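Local structure of 3-oxosteroid 1-dehydrogenase (Sterolibacterium denitrificans, 7P18) at residues 84-89 and 502-507; 92-97 and 546-551; 290-295 and 332-337; 325-330 and 488-493. The protein probably catalyses the FAD-dependent 1,2-dehydrogenation of 3-oxosteroids, introducing a double bond into the steroid and passing the electrons to an acceptor. All blocks are in the same frame, centred on the assembly; numbering follows the deposited sequence.

Contact 1: residues 84-89 and 502-507; sequences EDRLLA and LLTDKD
Arg86, in the first turn of helix 84-104, and Lys506, in the loop after strand 486-502, bring their CA atoms within 4.3 Å, although no direct hydrogen bond links the two backbones. The Arg86 side chain runs along the loop, with CG beside the Asp505-Lys506 peptide and CD 3.5 Å from Thr504 O. That carbonyl oxygen lies over one face of the guanidinium, so it meets the pi surface and not an N-H. Polar linkage comes through a water: Arg86 NE donates to it at 2.9 Å, and the water donates to Asp505 O at 2.9 Å. NH2 reaches further, to the carbonyl of Ala529. Lys506 lies across Asp85, its CB 3.8 Å from Ala89 CB. With its CG between the backbone N and the carbonyl carbon (chi1 66°) and the chain extended beyond, NZ ends 4.8 Å from Asp85 OD2, too far for a salt bridge but probably attracted. Asp505 OD1 accepts from Asp507 N at 2.9 Å in an Asx turn, while OD2 pairs with Arg509. Helix 84-104 packs on this turn before strand 509-511; Arg552 of helix 543-559 binds Lys506 O and Asp507, and Leu87 and Leu88 pack against helix 67-78.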
loop_
_atom_site.group_PDB
_atom_site.type_symbol
_atom_site.label_atom_id
_atom_site.label_comp_id
_atom_site.label_asym_id
_atom_site.label_seq_id
_atom_site.Cartn_x
_atom_site.Cartn_y
_atom_site.Cartn_z
ATOM N N GLU A 84 20.262 -4.532 12.449
ATOM C CA GLU A 84 20.553 -5.533 11.396
ATOM C C GLU A 84 19.806 -6.839 11.675
ATOM O O GLU A 84 19.393 -7.515 10.707
ATOM C CB GLU A 84 22.063 -5.733 11.225
ATOM C CG GLU A 84 22.393 -6.683 10.089
ATOM C CD GLU A 84 23.866 -7.049 10.002
ATOM O OE1 GLU A 84 24.329 -7.803 10.898
ATOM O OE2 GLU A 84 24.526 -6.597 9.065
ATOM N N ASP A 85 19.638 -7.241 12.933
ATOM C CA ASP A 85 18.996 -8.540 13.245
ATOM C C ASP A 85 17.538 -8.533 12.768
ATOM O O ASP A 85 17.007 -9.614 12.487
ATOM C CB ASP A 85 19.135 -8.956 14.709
ATOM C CG ASP A 85 18.465 -8.089 15.747
ATOM O OD1 ASP A 85 17.962 -7.002 15.383
ATOM O OD2 ASP A 85 18.466 -8.495 16.948
ATOM N N ARG A 86 16.890 -7.379 12.690
ATOM C CA ARG A 86 15.523 -7.300 12.119
ATOM C C ARG A 86 15.574 -7.537 10.607
ATOM O O ARG A 86 14.651 -8.136 10.091
ATOM C CB ARG A 86 14.908 -5.924 12.383
ATOM C CG ARG A 86 14.607 -5.645 13.845
ATOM C CD ARG A 86 14.104 -4.241 14.046
ATOM N NE ARG A 86 12.797 -4.087 13.401
ATOM C CZ ARG A 86 12.242 -2.904 13.078
ATOM N NH1 ARG A 86 12.870 -1.760 13.296
ATOM N NH2 ARG A 86 11.059 -2.899 12.481
ATOM N N LEU A 87 16.558 -6.998 9.903
ATOM C CA LEU A 87 16.741 -7.266 8.456
ATOM C C LEU A 87 17.006 -8.762 8.236
ATOM O O LEU A 87 16.383 -9.348 7.311
ATOM C CB LEU A 87 17.900 -6.457 7.890
ATOM C CG LEU A 87 17.824 -4.936 8.072
ATOM C CD1 LEU A 87 19.025 -4.305 7.417
ATOM C CD2 LEU A 87 16.565 -4.380 7.480
ATOM N N LEU A 88 17.893 -9.362 9.042
ATOM C CA LEU A 88 18.181 -10.820 8.918
ATOM C C LEU A 88 16.890 -11.598 9.137
ATOM O O LEU A 88 16.606 -12.526 8.383
ATOM C CB LEU A 88 19.245 -11.244 9.936
ATOM C CG LEU A 88 20.597 -10.543 9.791
ATOM C CD1 LEU A 88 21.502 -10.871 10.979
ATOM C CD2 LEU A 88 21.267 -10.911 8.482
ATOM N N ALA A 89 16.137 -11.231 10.168
ATOM C CA ALA A 89 14.891 -11.931 10.544
ATOM C C ALA A 89 13.863 -11.829 9.405
ATOM O O ALA A 89 13.161 -12.832 9.102
ATOM C CB ALA A 89 14.385 -11.369 11.839
ATOM N N LEU A 502 5.611 2.027 16.804
ATOM C CA LEU A 502 6.242 1.391 17.979
ATOM C C LEU A 502 7.503 0.652 17.526
ATOM O O LEU A 502 7.461 -0.079 16.537
ATOM C CB LEU A 502 5.240 0.442 18.622
ATOM C CG LEU A 502 3.925 1.062 19.087
ATOM C CD1 LEU A 502 3.089 0.035 19.799
ATOM C CD2 LEU A 502 4.168 2.265 19.976
ATOM N N LEU A 503 8.603 0.876 18.233
ATOM C CA LEU A 503 9.877 0.178 17.968
ATOM C C LEU A 503 9.712 -1.269 18.407
ATOM O O LEU A 503 9.180 -1.533 19.522
ATOM C CB LEU A 503 11.022 0.872 18.703
ATOM C CG LEU A 503 12.388 0.242 18.462
ATOM C CD1 LEU A 503 12.777 0.317 17.000
ATOM C CD2 LEU A 503 13.424 0.907 19.351
ATOM N N THR A 504 10.107 -2.201 17.557
ATOM C CA THR A 504 10.108 -3.632 17.864
ATOM C C THR A 504 11.502 -4.224 17.631
ATOM O O THR A 504 12.345 -3.588 16.943
ATOM C CB THR A 504 9.074 -4.403 17.020
ATOM O OG1 THR A 504 9.376 -4.261 15.616
ATOM C CG2 THR A 504 7.682 -3.891 17.321
ATOM N N ASP A 505 11.676 -5.440 18.116
ATOM C CA ASP A 505 12.863 -6.291 17.878
ATOM C C ASP A 505 12.521 -7.267 16.759
ATOM O O ASP A 505 11.437 -7.159 16.137
ATOM C CB ASP A 505 13.347 -6.977 19.157
ATOM C CG ASP A 505 12.434 -8.057 19.704
ATOM O OD1 ASP A 505 11.485 -8.467 18.983
ATOM O OD2 ASP A 505 12.691 -8.519 20.857
ATOM N N LYS A 506 13.436 -8.207 16.509
ATOM C CA LYS A 506 13.369 -9.167 15.385
ATOM C C LYS A 506 12.182 -10.113 15.520
ATOM O O LYS A 506 11.825 -10.741 14.534
ATOM C CB LYS A 506 14.683 -9.950 15.312
ATOM C CG LYS A 506 14.913 -10.861 16.504
ATOM C CD LYS A 506 16.112 -11.750 16.368
ATOM C CE LYS A 506 16.289 -12.589 17.613
ATOM N NZ LYS A 506 17.619 -13.214 17.567
ATOM N N ASP A 507 11.590 -10.227 16.698
ATOM C CA ASP A 507 10.459 -11.138 16.963
ATOM C C ASP A 507 9.166 -10.333 17.185
ATOM O O ASP A 507 8.185 -10.888 17.718
ATOM C CB ASP A 507 10.801 -12.050 18.138
ATOM C CG ASP A 507 11.921 -13.019 17.788
ATOM O OD1 ASP A 507 11.791 -13.687 16.760
ATOM O OD2 ASP A 507 12.921 -13.049 18.533
HETATM O O HOH W 1 10.621 -5.917 13.618
#

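Contact 2: residues 92-97 and 546-551; sequences ESAPQM and AMTFGF
Thr548 OG1 is bonded to Gly544 O, one turn earlier in its own helix, and on the side facing helix 84-104 it meets carbon: Ala94 CA at 3.3 Å, Ala94 CB and the Met97 methyl. This hydroxyl is therefore satisfied inside its helix, and no hydrogen bond joins the two segments. With OG1 anti to the carbonyl carbon (chi1 -61°), CG2 lies against Ala94 N and Ser93 CB, 3.6 Å from the latter. The small Ala94 and Ser93 probably allow this close approach; the CA atoms of Ala94 and Thr548 are 5.1 Å apart.

Beyond this point the packing passes to larger groups. Met97 CA stands over the centre of the Phe551 ring, 3.9 Å from the centroid and only 5° off the normal, which identifies a CH-pi contact. Gln96 places CB 3.9 Å from Phe551 CE2, and its OE1 lies in the ring plane at the edge. From its CB over the same ring, the Met97 chain bends at chi2 and chi3, bringing CE to Met547 CB at 3.7 Å. Leu21 of helix 17-28 touches Met97, Met547 and Phe551, while Ser93 OG and Glu92 OE1 both bind Arg552.

The axes of segments 92-97 and 546-551 approach to 8.7 Å and cross at 94°, where helix 84-104 is kinked at Pro95 and Gln96. This nearly perpendicular packing joins it to the C-terminal helix 543-559, whose opening residue Leu543 binds FAD, and to helix 17-28, which follows what is probably the glycine-rich turn (GxGxxA pattern) of the Rossmann fold.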
loop_
_atom_site.group_PDB
_atom_site.type_symbol
_atom_site.label_atom_id
_atom_site.label_comp_id
_atom_site.label_asym_id
_atom_site.label_seq_id
_atom_site.Cartn_x
_atom_site.Cartn_y
_atom_site.Cartn_z
ATOM N N GLU A 92 15.011 -14.168 6.591
ATOM C CA GLU A 92 14.806 -15.553 7.055
ATOM C C GLU A 92 13.338 -15.952 6.914
ATOM O O GLU A 92 13.066 -17.017 6.356
ATOM C CB GLU A 92 15.245 -15.704 8.517
ATOM C CG GLU A 92 15.027 -17.111 9.050
ATOM C CD GLU A 92 15.350 -17.340 10.505
ATOM O OE1 GLU A 92 15.517 -16.372 11.232
ATOM O OE2 GLU A 92 15.475 -18.483 10.884
ATOM N N SER A 93 12.410 -15.131 7.419
ATOM C CA SER A 93 11.010 -15.547 7.664
ATOM C C SER A 93 10.081 -15.234 6.488
ATOM O O SER A 93 9.109 -15.952 6.350
ATOM C CB SER A 93 10.498 -14.960 8.939
ATOM O OG SER A 93 11.257 -15.410 10.043
ATOM N N ALA A 94 10.370 -14.236 5.672
ATOM C CA ALA A 94 9.445 -13.827 4.582
ATOM C C ALA A 94 9.149 -15.009 3.643
ATOM O O ALA A 94 7.987 -15.327 3.382
ATOM C CB ALA A 94 9.980 -12.626 3.885
ATOM N N PRO A 95 10.154 -15.760 3.131
ATOM C CA PRO A 95 9.851 -16.930 2.304
ATOM C C PRO A 95 9.081 -18.030 3.051
ATOM O O PRO A 95 8.231 -18.725 2.434
ATOM C CB PRO A 95 11.236 -17.467 1.852
ATOM C CG PRO A 95 12.202 -16.314 2.124
ATOM C CD PRO A 95 11.596 -15.438 3.188
ATOM N N GLN A 96 9.370 -18.188 4.334
ATOM C CA GLN A 96 8.712 -19.219 5.171
ATOM C C GLN A 96 7.236 -18.861 5.361
ATOM O O GLN A 96 6.385 -19.783 5.290
ATOM C CB GLN A 96 9.430 -19.358 6.495
ATOM C CG GLN A 96 10.845 -19.913 6.391
ATOM C CD GLN A 96 11.420 -20.054 7.776
ATOM O OE1 GLN A 96 10.872 -19.524 8.730
ATOM N NE2 GLN A 96 12.566 -20.687 7.876
ATOM N N MET A 97 6.950 -17.570 5.519
ATOM C CA MET A 97 5.559 -17.055 5.706
ATOM C C MET A 97 4.763 -17.323 4.422
ATOM O O MET A 97 3.674 -17.866 4.542
ATOM C CB MET A 97 5.567 -15.578 6.106
ATOM C CG MET A 97 4.154 -14.934 6.190
ATOM S SD MET A 97 3.574 -14.397 4.583
ATOM C CE MET A 97 4.690 -13.062 4.173
ATOM N N ALA A 546 4.412 -6.679 7.237
ATOM C CA ALA A 546 3.245 -6.847 8.146
ATOM C C ALA A 546 3.044 -8.344 8.379
ATOM O O ALA A 546 2.978 -8.790 9.547
ATOM C CB ALA A 546 1.993 -6.185 7.576
ATOM N N MET A 547 2.958 -9.100 7.311
ATOM C CA MET A 547 2.697 -10.550 7.414
ATOM C C MET A 547 3.920 -11.289 7.969
ATOM O O MET A 547 3.706 -12.248 8.729
ATOM C CB MET A 547 2.179 -11.127 6.092
ATOM C CG MET A 547 0.635 -10.813 5.905
ATOM S SD MET A 547 -0.239 -11.879 4.837
ATOM C CE MET A 547 0.727 -11.788 3.335
ATOM N N THR A 548 5.144 -10.892 7.631
ATOM C CA THR A 548 6.359 -11.649 8.041
ATOM C C THR A 548 6.550 -11.473 9.555
ATOM O O THR A 548 6.759 -12.458 10.247
ATOM C CB THR A 548 7.594 -11.244 7.238
ATOM O OG1 THR A 548 7.375 -11.524 5.849
ATOM C CG2 THR A 548 8.825 -11.955 7.778
ATOM N N PHE A 549 6.399 -10.260 10.091
ATOM C CA PHE A 549 6.538 -10.038 11.543
ATOM C C PHE A 549 5.306 -10.596 12.276
ATOM O O PHE A 549 5.456 -11.007 13.428
ATOM C CB PHE A 549 6.982 -8.612 11.847
ATOM C CG PHE A 549 8.437 -8.396 11.524
ATOM C CD1 PHE A 549 9.433 -8.982 12.294
ATOM C CD2 PHE A 549 8.821 -7.727 10.370
ATOM C CE1 PHE A 549 10.773 -8.828 11.963
ATOM C CE2 PHE A 549 10.155 -7.607 10.024
ATOM C CZ PHE A 549 11.128 -8.156 10.814
ATOM N N GLY A 550 4.139 -10.679 11.628
ATOM C CA GLY A 550 2.977 -11.374 12.210
ATOM C C GLY A 550 3.291 -12.842 12.442
ATOM O O GLY A 550 3.033 -13.350 13.547
ATOM N N PHE A 551 3.868 -13.476 11.435
ATOM C CA PHE A 551 4.366 -14.880 11.460
ATOM C C PHE A 551 5.391 -15.038 12.598
ATOM O O PHE A 551 5.237 -15.991 13.429
ATOM C CB PHE A 551 4.897 -15.188 10.066
ATOM C CG PHE A 551 5.386 -16.597 9.831
ATOM C CD1 PHE A 551 4.485 -17.623 9.565
ATOM C CD2 PHE A 551 6.746 -16.878 9.790
ATOM C CE1 PHE A 551 4.935 -18.904 9.269
ATOM C CE2 PHE A 551 7.199 -18.149 9.471
ATOM C CZ PHE A 551 6.300 -19.173 9.261
#

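Contact 3: residues 290-295 and 332-337; sequences AAWSAT and AAQTGL
At the edge of the Trp292 indole, near its plane, lies the amide oxygen of Gln334, with OE1 4.0 Å from CD1. The two side chains run alongside each other and point the same way, their ring and amide planes turned 42° apart, so this is an edge contact and not a stack. Gln334 CG sits 3.1 Å from Ala291 O, a tight approach. Its NE2 passes by Trp292 CA and binds outside the two segments, to Ser325 OG and Asp492 OD2. The extended chain beyond CG (chi2 -154°) carries the amide along the 3-10 turn 290-292 to those partners.

The backbone supplies the direct bond: Gln334 N donates to Ser293 O at 3.1 Å. One residue after Ser293, Ala294 CA approaches the carbonyl oxygen of the same Gln334 at 3.2 Å in a CA-H...O contact. Ala333 CB fits against the carbonyl oxygens of Ala294 and Thr295, the nearer being Thr295 O at 3.6 Å. A water then donates to both Ala294 O and Gln334 O, the latter at 2.7 Å, closing a second link. Ser293 OG, which binds Asp495, also accepts from Thr295 N at 3.3 Å and so shapes an ST turn.

Ala294 belongs to the FAD pocket, and Thr295 lies close to the FAD-binding residues Thr45 and Asn299. The Gln334 amide joins its own segment to the neighbouring strands. The backbone hydrogen bond, the CA-H...O contact and the bridging water are consistent with the cofactor-lining loop being held to 332-337 largely through main-chain atoms.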
loop_
_atom_site.group_PDB
_atom_site.type_symbol
_atom_site.label_atom_id
_atom_site.label_comp_id
_atom_site.label_asym_id
_atom_site.label_seq_id
_atom_site.Cartn_x
_atom_site.Cartn_y
_atom_site.Cartn_z
ATOM N N ALA A 290 -5.177 14.715 6.561
ATOM C CA ALA A 290 -5.726 13.357 6.528
ATOM C C ALA A 290 -6.574 13.164 5.257
ATOM O O ALA A 290 -6.617 12.038 4.764
ATOM C CB ALA A 290 -6.513 13.075 7.778
ATOM N N ALA A 291 -7.235 14.217 4.740
ATOM C CA ALA A 291 -8.118 14.105 3.557
ATOM C C ALA A 291 -7.314 13.610 2.348
ATOM O O ALA A 291 -7.917 13.089 1.431
ATOM C CB ALA A 291 -8.743 15.465 3.237
ATOM N N TRP A 292 -5.996 13.823 2.331
ATOM C CA TRP A 292 -5.162 13.456 1.159
ATOM C C TRP A 292 -4.857 11.949 1.160
ATOM O O TRP A 292 -4.328 11.456 0.133
ATOM C CB TRP A 292 -3.886 14.261 1.137
ATOM C CG TRP A 292 -4.092 15.735 1.082
ATOM C CD1 TRP A 292 -5.223 16.400 0.709
ATOM C CD2 TRP A 292 -3.138 16.718 1.469
ATOM N NE1 TRP A 292 -5.020 17.737 0.827
ATOM C CE2 TRP A 292 -3.776 17.974 1.308
ATOM C CE3 TRP A 292 -1.834 16.688 1.986
ATOM C CZ2 TRP A 292 -3.122 19.158 1.578
ATOM C CZ3 TRP A 292 -1.186 17.873 2.222
ATOM C CH2 TRP A 292 -1.820 19.086 2.034
ATOM N N SER A 293 -5.181 11.240 2.237
ATOM C CA SER A 293 -4.864 9.806 2.375
ATOM C C SER A 293 -5.706 8.988 1.400
ATOM O O SER A 293 -6.842 9.383 1.119
ATOM C CB SER A 293 -5.036 9.341 3.805
ATOM O OG SER A 293 -4.546 7.995 3.962
ATOM N N ALA A 294 -5.159 7.836 0.972
ATOM C CA ALA A 294 -5.810 6.821 0.121
ATOM C C ALA A 294 -6.387 5.690 0.974
ATOM O O ALA A 294 -6.946 4.781 0.420
ATOM C CB ALA A 294 -4.794 6.290 -0.864
ATOM N N THR A 295 -6.282 5.764 2.299
ATOM C CA THR A 295 -6.646 4.665 3.210
ATOM C C THR A 295 -8.124 4.713 3.560
ATOM O O THR A 295 -8.791 5.754 3.386
ATOM C CB THR A 295 -5.852 4.743 4.514
ATOM O OG1 THR A 295 -6.130 6.015 5.134
ATOM C CG2 THR A 295 -4.359 4.604 4.264
ATOM N N ALA A 332 -14.594 9.037 0.011
ATOM C CA ALA A 332 -14.020 9.324 1.339
ATOM C C ALA A 332 -12.478 9.313 1.270
ATOM O O ALA A 332 -11.855 10.048 2.051
ATOM C CB ALA A 332 -14.557 8.324 2.336
ATOM N N ALA A 333 -11.886 8.513 0.380
ATOM C CA ALA A 333 -10.420 8.411 0.204
ATOM C C ALA A 333 -10.007 9.040 -1.130
ATOM O O ALA A 333 -10.804 8.984 -2.056
ATOM C CB ALA A 333 -10.016 6.956 0.264
ATOM N N GLN A 334 -8.821 9.636 -1.199
ATOM C CA GLN A 334 -8.227 10.093 -2.474
ATOM C C GLN A 334 -7.615 8.880 -3.202
ATOM O O GLN A 334 -7.267 7.875 -2.564
ATOM C CB GLN A 334 -7.298 11.267 -2.224
ATOM C CG GLN A 334 -8.088 12.441 -1.644
ATOM C CD GLN A 334 -7.496 13.793 -1.910
ATOM O OE1 GLN A 334 -8.126 14.809 -1.608
ATOM N NE2 GLN A 334 -6.259 13.824 -2.377
ATOM N N THR A 335 -7.538 8.958 -4.534
ATOM C CA THR A 335 -6.997 7.868 -5.379
ATOM C C THR A 335 -5.492 8.064 -5.535
ATOM O O THR A 335 -5.034 9.157 -5.990
ATOM C CB THR A 335 -7.672 7.839 -6.752
ATOM O OG1 THR A 335 -9.057 7.612 -6.518
ATOM C CG2 THR A 335 -7.163 6.702 -7.613
ATOM N N GLY A 336 -4.713 7.023 -5.210
ATOM C CA GLY A 336 -3.258 7.113 -5.425
ATOM C C GLY A 336 -2.890 6.900 -6.888
ATOM O O GLY A 336 -3.564 6.100 -7.572
ATOM N N LEU A 337 -1.881 7.606 -7.358
ATOM C CA LEU A 337 -1.303 7.429 -8.712
ATOM C C LEU A 337 -0.069 6.524 -8.565
ATOM O O LEU A 337 1.010 7.045 -8.319
ATOM C CB LEU A 337 -0.960 8.800 -9.277
ATOM C CG LEU A 337 -2.144 9.754 -9.495
ATOM C CD1 LEU A 337 -1.685 10.993 -10.221
ATOM C CD2 LEU A 337 -3.301 9.119 -10.242
HETATM O O HOH W 2 -9.474 11.065 2.315
HETATM O O HOH W 3 -7.838 5.252 -2.365
#

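Contact 4: residues 325-330 and 488-493; sequences SIHVPG and AMRVDA
Ser325 and Asp492 form an antiparallel hydrogen-bonded pair, CA atoms 5.1 Å apart, where strand 320-326 meets strand 486-502 in the large antiparallel sheet. Both bonds of the pair are present: Asp492 N donates to Ser325 O at 2.8 Å and Ser325 N to Asp492 O. The two side chains share one face of the sheet, Ser325 OG standing 3.7 Å from Asp492 CB. Ser325 OG also bonds to Trp292 O.

Past this pair the strands diverge and side chains and waters span the gap. Ile326 CD1 comes to 3.2 Å from Arg490 O, while CG2, anti to the backbone N, faces the Met489 methyl at 4.1 Å; the bend of Met489 at chi3 (76°) brings that methyl across the isoleucine. Through backbone bonds of Met489 to Leu385 and Val491 to Ala383, strand 383-387 continues the sheet beside strand 486-502. His327 and Arg490 lie side by side with ring and guanidinium planes 71° apart, NH2 being 3.8 Å from His327 CB. One water accepts from His327 N and from Arg490 NE, sitting at the guanidinium edge in its plane; Arg490 O and Asp492 OD2, the latter an acceptor of the Gln334 amide, lie within its reach. A second water accepts from Arg490 NH2 at 3.2 Å and lies 2.7 Å from His327 O.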
loop_
_atom_site.group_PDB
_atom_site.type_symbol
_atom_site.label_atom_id
_atom_site.label_comp_id
_atom_site.label_asym_id
_atom_site.label_seq_id
_atom_site.Cartn_x
_atom_site.Cartn_y
_atom_site.Cartn_z
ATOM N N SER A 325 -1.789 11.738 -4.694
ATOM C CA SER A 325 -3.209 11.310 -4.631
ATOM C C SER A 325 -4.129 12.388 -5.226
ATOM O O SER A 325 -3.736 13.573 -5.261
ATOM C CB SER A 325 -3.658 10.948 -3.230
ATOM O OG SER A 325 -3.800 12.137 -2.465
ATOM N N ILE A 326 -5.315 11.940 -5.629
ATOM C CA ILE A 326 -6.327 12.727 -6.405
ATOM C C ILE A 326 -7.667 12.699 -5.660
ATOM O O ILE A 326 -8.227 11.594 -5.405
ATOM C CB ILE A 326 -6.521 12.129 -7.814
ATOM C CG1 ILE A 326 -5.219 12.059 -8.613
ATOM C CG2 ILE A 326 -7.617 12.864 -8.592
ATOM C CD1 ILE A 326 -4.545 13.362 -8.830
ATOM N N HIS A 327 -8.221 13.886 -5.458
ATOM C CA HIS A 327 -9.558 14.076 -4.862
ATOM C C HIS A 327 -10.587 13.623 -5.909
ATOM O O HIS A 327 -10.470 14.047 -7.100
ATOM C CB HIS A 327 -9.777 15.525 -4.466
ATOM C CG HIS A 327 -11.205 15.833 -4.200
ATOM N ND1 HIS A 327 -11.863 15.384 -3.079
ATOM C CD2 HIS A 327 -12.107 16.499 -4.946
ATOM C CE1 HIS A 327 -13.124 15.755 -3.156
ATOM N NE2 HIS A 327 -13.299 16.441 -4.288
ATOM N N VAL A 328 -11.485 12.765 -5.491
ATOM C CA VAL A 328 -12.690 12.380 -6.270
ATOM C C VAL A 328 -13.927 12.779 -5.490
ATOM O O VAL A 328 -14.177 12.249 -4.408
ATOM C CB VAL A 328 -12.714 10.889 -6.586
ATOM C CG1 VAL A 328 -13.927 10.530 -7.430
ATOM C CG2 VAL A 328 -11.426 10.504 -7.298
ATOM N N PRO A 329 -14.791 13.648 -6.063
ATOM C CA PRO A 329 -16.033 14.042 -5.366
ATOM C C PRO A 329 -16.850 12.826 -4.916
ATOM O O PRO A 329 -17.002 11.876 -5.634
ATOM C CB PRO A 329 -16.784 14.901 -6.395
ATOM C CG PRO A 329 -15.669 15.439 -7.293
ATOM C CD PRO A 329 -14.634 14.327 -7.358
ATOM N N GLY A 330 -17.333 12.873 -3.680
ATOM C CA GLY A 330 -18.202 11.823 -3.165
ATOM C C GLY A 330 -17.410 10.652 -2.631
ATOM O O GLY A 330 -18.046 9.787 -2.054
ATOM N N ALA A 488 -4.942 19.302 -16.618
ATOM C CA ALA A 488 -4.187 19.348 -15.351
ATOM C C ALA A 488 -4.955 18.526 -14.336
ATOM O O ALA A 488 -6.184 18.535 -14.343
ATOM C CB ALA A 488 -3.950 20.745 -14.843
ATOM N N MET A 489 -4.195 17.884 -13.455
ATOM C CA MET A 489 -4.746 17.207 -12.268
ATOM C C MET A 489 -3.901 17.646 -11.058
ATOM O O MET A 489 -2.701 17.969 -11.201
ATOM C CB MET A 489 -4.763 15.692 -12.450
ATOM C CG MET A 489 -5.724 15.290 -13.564
ATOM S SD MET A 489 -5.700 13.519 -13.915
ATOM C CE MET A 489 -6.641 12.865 -12.534
ATOM N N ARG A 490 -4.588 17.823 -9.948
ATOM C CA ARG A 490 -3.990 18.273 -8.678
ATOM C C ARG A 490 -3.465 17.045 -7.932
ATOM O O ARG A 490 -4.275 16.213 -7.503
ATOM C CB ARG A 490 -5.033 19.019 -7.844
ATOM C CG ARG A 490 -4.499 19.474 -6.487
ATOM C CD ARG A 490 -5.603 19.997 -5.563
ATOM N NE ARG A 490 -6.831 19.236 -5.687
ATOM C CZ ARG A 490 -8.054 19.746 -5.869
ATOM N NH1 ARG A 490 -8.271 21.046 -5.727
ATOM N NH2 ARG A 490 -9.060 18.922 -6.121
ATOM N N VAL A 491 -2.161 16.985 -7.764
ATOM C CA VAL A 491 -1.486 15.871 -7.053
ATOM C C VAL A 491 -1.214 16.307 -5.597
ATOM O O VAL A 491 -0.309 17.133 -5.330
ATOM C CB VAL A 491 -0.227 15.450 -7.825
ATOM C CG1 VAL A 491 0.468 14.386 -7.070
ATOM C CG2 VAL A 491 -0.581 14.901 -9.206
ATOM N N ASP A 492 -1.962 15.725 -4.688
ATOM C CA ASP A 492 -1.785 15.982 -3.240
ATOM C C ASP A 492 -0.666 15.093 -2.688
ATOM O O ASP A 492 -0.408 13.996 -3.265
ATOM C CB ASP A 492 -3.103 15.736 -2.511
ATOM C CG ASP A 492 -4.090 16.886 -2.672
ATOM O OD1 ASP A 492 -3.649 18.016 -2.527
ATOM O OD2 ASP A 492 -5.283 16.599 -2.959
ATOM N N ALA A 493 -0.023 15.514 -1.607
ATOM C CA ALA A 493 0.962 14.641 -0.895
ATOM C C ALA A 493 0.175 13.640 -0.072
ATOM O O ALA A 493 0.019 13.877 1.152
ATOM C CB ALA A 493 1.880 15.484 -0.027
HETATM O O HOH W 4 -6.273 16.256 -5.624
HETATM O O HOH W 5 -8.964 16.230 -7.758
#

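How the contacts relate
The four contacts form two touching pairs. Contacts 1 and 2, centres 12 Å apart, share helix 84-104, and the Phe549 ring of contact 2 packs against Lys506 O and Arg86 O of contact 1. Contacts 3 and 4, centres 8 Å apart, meet in the antiparallel sheet, where strands 320-326 and 335-336 are neighbours and Thr335 O lies 2.8 Å from Ile326 N. Within each pair the segments alternate along the chain, and both later contacts fall wholly between the segments of contacts 1 and 2. Contacts 2 and 4 are centred 35 Å apart. Together the contacts tie sequence-distant parts of the chain, with contacts 1 and 2 across its centre from contact 4; contact 3 touches the FAD through Ala294.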